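Local coordinates for protein aspartokinase (Synechocystis, PDB 3L76) that probably phosphorylates the beta-carboxylate of aspartate with ATP, opening the pathway to lysine and threonine, and binds both these amino acids, at residues I173-P178 against L228-S233; G179-D184 against A191-E196. All blocks are in the same frame, centred on the assembly; numbering follows the deposited sequence. Where two conformers were deposited one is given.

How the interactions relate
Interaction 2 is nested within the chain loop that interaction 1 closes: strand 170-175 pairs with strand 228-232 in interaction 1, and the chain leaving the first strand then doubles back on itself as 179-184 against 191-196. The centres lie about 12 Å apart and the contacts touch at two points, P178 CB against L193 CD2 at 3.5 Å and V230 CG1 against G179 CA at 3.8 Å. Both belong to the amino acid kinase part of the chain. Interaction 1 sits in its sheet, whereas interaction 2 reaches V438 and H585 of the ACT region. The lysine and threonine pockets are formed by other residues of the ACT domains.

Interaction 1 (I173-P178 against L228-S233)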
loop_
_atom_site.group_PDB
_atom_site.type_symbol
_atom_site.label_atom_id
_atom_site.label_comp_id
_atom_site.label_asym_id
_atom_site.label_seq_id
_atom_site.Cartn_x
_atom_site.Cartn_y
_atom_site.Cartn_z
ATOM N N ILE A 173 10.805 -22.684 -3.764
ATOM C CA ILE A 173 11.148 -21.459 -3.042
ATOM C C ILE A 173 12.476 -20.924 -3.544
ATOM O O ILE A 173 13.516 -21.548 -3.337
ATOM C CB ILE A 173 11.291 -21.690 -1.529
ATOM C CG1 ILE A 173 10.078 -22.439 -0.972
ATOM C CG2 ILE A 173 11.497 -20.359 -0.812
ATOM C CD1 ILE A 173 8.831 -21.608 -0.877
ATOM N N TYR A 174 12.443 -19.764 -4.193
ATOM C CA TYR A 174 13.653 -19.174 -4.757
ATOM C C TYR A 174 14.265 -18.140 -3.831
ATOM O O TYR A 174 13.557 -17.362 -3.189
ATOM C CB TYR A 174 13.379 -18.576 -6.141
ATOM C CG TYR A 174 13.101 -19.626 -7.184
ATOM C CD1 TYR A 174 11.814 -20.102 -7.389
ATOM C CD2 TYR A 174 14.127 -20.164 -7.947
ATOM C CE1 TYR A 174 11.549 -21.067 -8.343
ATOM C CE2 TYR A 174 13.874 -21.139 -8.904
ATOM C CZ TYR A 174 12.579 -21.580 -9.098
ATOM O OH TYR A 174 12.310 -22.545 -10.033
ATOM N N THR A 175 15.591 -18.142 -3.773
ATOM C CA THR A 175 16.314 -17.329 -2.812
ATOM C C THR A 175 17.763 -17.147 -3.245
ATOM O O THR A 175 18.185 -17.710 -4.254
ATOM C CB THR A 175 16.269 -17.976 -1.421
ATOM O OG1 THR A 175 17.099 -17.232 -0.525
ATOM C CG2 THR A 175 16.748 -19.425 -1.490
ATOM N N ASP A 176 18.514 -16.344 -2.495
ATOM C CA ASP A 176 19.933 -16.126 -2.778
ATOM C C ASP A 176 20.810 -17.149 -2.069
ATOM O O ASP A 176 21.713 -16.793 -1.328
ATOM C CB ASP A 176 20.365 -14.697 -2.422
ATOM C CG ASP A 176 19.952 -14.276 -1.014
ATOM O OD1 ASP A 176 19.102 -14.945 -0.391
ATOM O OD2 ASP A 176 20.478 -13.255 -0.531
ATOM N N VAL A 177 20.525 -18.420 -2.317
ATOM C CA VAL A 177 21.214 -19.533 -1.681
ATOM C C VAL A 177 20.887 -20.785 -2.483
ATOM O O VAL A 177 19.737 -20.990 -2.869
ATOM C CB VAL A 177 20.750 -19.715 -0.218
ATOM C CG1 VAL A 177 20.621 -21.183 0.130
ATOM C CG2 VAL A 177 21.690 -19.000 0.733
ATOM N N PRO A 178 21.895 -21.630 -2.729
ATOM C CA PRO A 178 21.791 -22.823 -3.577
ATOM C C PRO A 178 20.885 -23.898 -2.979
ATOM O O PRO A 178 20.405 -24.768 -3.705
ATOM C CB PRO A 178 23.229 -23.350 -3.618
ATOM C CG PRO A 178 24.077 -22.247 -3.073
ATOM C CD PRO A 178 23.215 -21.530 -2.099
ATOM N N LEU A 228 8.632 -29.864 -2.134
ATOM C CA LEU A 228 9.235 -28.548 -1.997
ATOM C C LEU A 228 10.645 -28.535 -2.563
ATOM O O LEU A 228 11.324 -29.564 -2.586
ATOM C CB LEU A 228 9.313 -28.148 -0.529
ATOM C CG LEU A 228 8.237 -27.237 0.032
ATOM C CD1 LEU A 228 8.652 -26.817 1.434
ATOM C CD2 LEU A 228 8.051 -26.028 -0.872
ATOM N N VAL A 229 11.093 -27.357 -2.989
ATOM C CA VAL A 229 12.431 -27.199 -3.531
ATOM C C VAL A 229 13.012 -25.839 -3.178
ATOM O O VAL A 229 12.450 -24.804 -3.536
ATOM C CB VAL A 229 12.432 -27.297 -5.063
ATOM C CG1 VAL A 229 13.851 -27.357 -5.569
ATOM C CG2 VAL A 229 11.652 -28.509 -5.528
ATOM N N VAL A 230 14.143 -25.853 -2.481
ATOM C CA VAL A 230 14.897 -24.639 -2.194
ATOM C C VAL A 230 15.968 -24.484 -3.256
ATOM O O VAL A 230 16.879 -25.299 -3.353
ATOM C CB VAL A 230 15.540 -24.706 -0.799
ATOM C CG1 VAL A 230 16.341 -23.442 -0.515
ATOM C CG2 VAL A 230 14.462 -24.902 0.242
ATOM N N ARG A 231 15.840 -23.442 -4.067
ATOM C CA ARG A 231 16.764 -23.206 -5.174
ATOM C C ARG A 231 17.283 -21.780 -5.124
ATOM O O ARG A 231 16.881 -20.995 -4.264
ATOM C CB ARG A 231 16.077 -23.461 -6.519
ATOM C CG ARG A 231 15.798 -24.926 -6.813
ATOM C CD ARG A 231 14.586 -25.093 -7.719
ATOM N NE ARG A 231 14.927 -25.242 -9.130
ATOM C CZ ARG A 231 14.678 -26.332 -9.847
ATOM N NH1 ARG A 231 14.086 -27.381 -9.284
ATOM N NH2 ARG A 231 15.020 -26.373 -11.130
ATOM N N SER A 232 18.182 -21.451 -6.046
ATOM C CA SER A 232 18.712 -20.098 -6.149
ATOM C C SER A 232 18.278 -19.454 -7.446
ATOM O O SER A 232 18.143 -20.135 -8.461
ATOM C CB SER A 232 20.229 -20.102 -6.095
ATOM O OG SER A 232 20.714 -18.811 -6.412
ATOM N N SER A 233 18.081 -18.138 -7.408
ATOM C CA SER A 233 17.634 -17.368 -8.568
ATOM C C SER A 233 18.766 -17.073 -9.549
ATOM O O SER A 233 18.543 -16.985 -10.752
ATOM C CB SER A 233 17.003 -16.050 -8.116
ATOM O OG SER A 233 16.103 -16.257 -7.044
HETATM O O HOH W 1 19.860 -24.119 -6.789
#
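The carbonyl oxygen of T175 is gripped from both segments: S233 N donates to T175 O at 3.2 Å, the CA-H of S232 comes close to the same oxygen, and V177 N adds a weak bond from within its own turn, centred on D176 as an inverse gamma turn. Farther back, strands 173-175 and 228-232 run parallel. I173 N binds V229 O at 2.7 Å and R231 N returns to I173 O at 3.1 Å, while the bond from T175 N to R231 O is weak. Beyond it, one water bridges the segments, donating to P178 O and accepting from S232 N.

In the conformer described, one of two deposited, R231 lies beside Y174 on one face of the sheet, pointing the same way. R231 CB approaches the ring obliquely, 4.0 Å from Y174 CE2, and S232 O lies at the ring edge, near its plane. With CG anti to the carbonyl carbon (chi1 -69°), the Y174 ring also stacks on F8. On the other face, that of I173 and V230, I173 CG1 meets L228 CD2 at 4.1 Å. Separately, T175 CG2 crosses V230 CG1 at 4.2 Å. S233 OG rests against Y174 CB while hydrogen-bonding S12 OG, in the glycine-rich loop after strand 3-8.

T175 O takes the last bond of the parallel pairing and also the weak turn bond, and so probably helps to set where the TDVPG loop leaves the sheet, consistent with relatives in which the corresponding loop helps line the nucleotide site.

Interaction 2 (G179-D184 against A191-E196); sequences GILTTD and AQLMAE
The flat group at the heart of this contact is the I180-L181 peptide, with L193 CD1 over one face, 3.4 Å from I180 O, and the M194 side chain, from CG to CE, on the other. At its edge M194 N binds I180 O at 2.8 Å, nearly straight on (N-H...O angle 163°). The extended M194 chain carries SD to 3.9 Å from I180 CG2 and its methyl on toward the backbone at T182.

T182 makes two bonds with Q192. Its N donates to Q192 O at 3.0 Å, and its OG1 accepts from Q192 N at 3.0 Å. A chi1 of 47° sets OG1 between the backbone N and the carbonyl carbon, facing that N-H, and H585 is a further partner of the hydroxyl. L181 CD2 packs on L193, 3.6 Å from L193 CA, while A191 CB sits near T183 O.

A single backbone bridge, L181 with L193, is thus flanked by bonds that tie the two arms of the loop together. Because T182 and T183 also bond H585 and V438, the hairpin-like loop links the kinase domain to the regulatory ACT region.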
loop_
_atom_site.group_PDB
_atom_site.type_symbol
_atom_site.label_atom_id
_atom_site.label_comp_id
_atom_site.label_asym_id
_atom_site.label_seq_id
_atom_site.Cartn_x
_atom_site.Cartn_y
_atom_site.Cartn_z
ATOM N N GLY A 179 20.670 -23.838 -1.666
ATOM C CA GLY A 179 19.831 -24.799 -0.977
ATOM C C GLY A 179 20.226 -24.933 0.479
ATOM O O GLY A 179 20.692 -23.974 1.095
ATOM N N ILE A 180 20.040 -26.129 1.030
ATOM C CA ILE A 180 20.375 -26.399 2.422
ATOM C C ILE A 180 21.716 -27.113 2.530
ATOM O O ILE A 180 21.947 -28.120 1.862
ATOM C CB ILE A 180 19.314 -27.271 3.082
ATOM C CG1 ILE A 180 17.919 -26.751 2.749
ATOM C CG2 ILE A 180 19.530 -27.325 4.588
ATOM C CD1 ILE A 180 17.653 -25.351 3.252
ATOM N N LEU A 181 22.600 -26.591 3.375
ATOM C CA LEU A 181 23.893 -27.234 3.602
ATOM C C LEU A 181 23.852 -28.212 4.780
ATOM O O LEU A 181 22.935 -28.170 5.595
ATOM C CB LEU A 181 24.980 -26.181 3.812
ATOM C CG LEU A 181 25.120 -25.210 2.634
ATOM C CD1 LEU A 181 26.012 -24.015 2.965
ATOM C CD2 LEU A 181 25.635 -25.943 1.421
ATOM N N THR A 182 24.843 -29.101 4.847
ATOM C CA THR A 182 24.946 -30.092 5.920
ATOM C C THR A 182 25.261 -29.452 7.262
ATOM O O THR A 182 24.970 -30.020 8.321
ATOM C CB THR A 182 26.023 -31.143 5.631
ATOM O OG1 THR A 182 27.218 -30.489 5.188
ATOM C CG2 THR A 182 25.545 -32.115 4.571
ATOM N N THR A 183 25.873 -28.275 7.215
ATOM C CA THR A 183 26.109 -27.513 8.430
ATOM C C THR A 183 26.513 -26.082 8.103
ATOM O O THR A 183 26.465 -25.665 6.945
ATOM C CB THR A 183 27.162 -28.177 9.334
ATOM O OG1 THR A 183 27.077 -27.616 10.643
ATOM C CG2 THR A 183 28.557 -27.962 8.783
ATOM N N ASP A 184 26.888 -25.334 9.136
ATOM C CA ASP A 184 27.283 -23.940 8.987
ATOM C C ASP A 184 28.674 -23.823 8.388
ATOM O O ASP A 184 29.663 -24.108 9.060
ATOM C CB ASP A 184 27.247 -23.241 10.343
ATOM C CG ASP A 184 27.763 -21.818 10.282
ATOM O OD1 ASP A 184 27.970 -21.212 11.353
ATOM O OD2 ASP A 184 27.964 -21.306 9.169
ATOM N N ALA A 191 31.298 -28.218 4.365
ATOM C CA ALA A 191 29.847 -28.358 4.316
ATOM C C ALA A 191 29.385 -28.543 2.879
ATOM O O ALA A 191 29.754 -27.768 1.996
ATOM C CB ALA A 191 29.173 -27.154 4.936
ATOM N N GLN A 192 28.579 -29.576 2.666
ATOM C CA GLN A 192 28.134 -29.972 1.338
ATOM C C GLN A 192 26.677 -29.558 1.121
ATOM O O GLN A 192 25.913 -29.443 2.084
ATOM C CB GLN A 192 28.289 -31.488 1.189
ATOM C CG GLN A 192 28.206 -32.009 -0.233
ATOM C CD GLN A 192 28.436 -33.505 -0.298
ATOM O OE1 GLN A 192 28.214 -34.217 0.683
ATOM N NE2 GLN A 192 28.888 -33.992 -1.450
ATOM N N LEU A 193 26.296 -29.330 -0.137
ATOM C CA LEU A 193 24.921 -28.956 -0.464
ATOM C C LEU A 193 24.042 -30.197 -0.502
ATOM O O LEU A 193 24.338 -31.153 -1.209
ATOM C CB LEU A 193 24.848 -28.195 -1.794
ATOM C CG LEU A 193 23.508 -27.602 -2.250
ATOM C CD1 LEU A 193 22.858 -26.755 -1.172
ATOM C CD2 LEU A 193 23.723 -26.768 -3.500
ATOM N N MET A 194 22.966 -30.183 0.279
ATOM C CA MET A 194 22.062 -31.321 0.328
ATOM C C MET A 194 21.269 -31.402 -0.956
ATOM O O MET A 194 20.751 -30.392 -1.448
ATOM C CB MET A 194 21.085 -31.191 1.492
ATOM C CG MET A 194 21.723 -31.108 2.859
ATOM S SD MET A 194 20.485 -31.087 4.162
ATOM C CE MET A 194 21.521 -30.954 5.618
ATOM N N ALA A 195 21.162 -32.606 -1.499
ATOM C CA ALA A 195 20.253 -32.817 -2.622
ATOM C C ALA A 195 18.828 -32.956 -2.091
ATOM O O ALA A 195 17.899 -32.318 -2.585
ATOM C CB ALA A 195 20.653 -34.052 -3.413
ATOM N N GLU A 196 18.685 -33.789 -1.064
ATOM C CA GLU A 196 17.396 -34.101 -0.470
ATOM C C GLU A 196 17.439 -33.930 1.029
ATOM O O GLU A 196 18.457 -34.186 1.660
ATOM C CB GLU A 196 17.001 -35.552 -0.762
ATOM C CG GLU A 196 16.282 -35.757 -2.082
ATOM C CD GLU A 196 15.590 -37.103 -2.157
ATOM O OE1 GLU A 196 15.650 -37.851 -1.157
ATOM O OE2 GLU A 196 14.985 -37.406 -3.211
#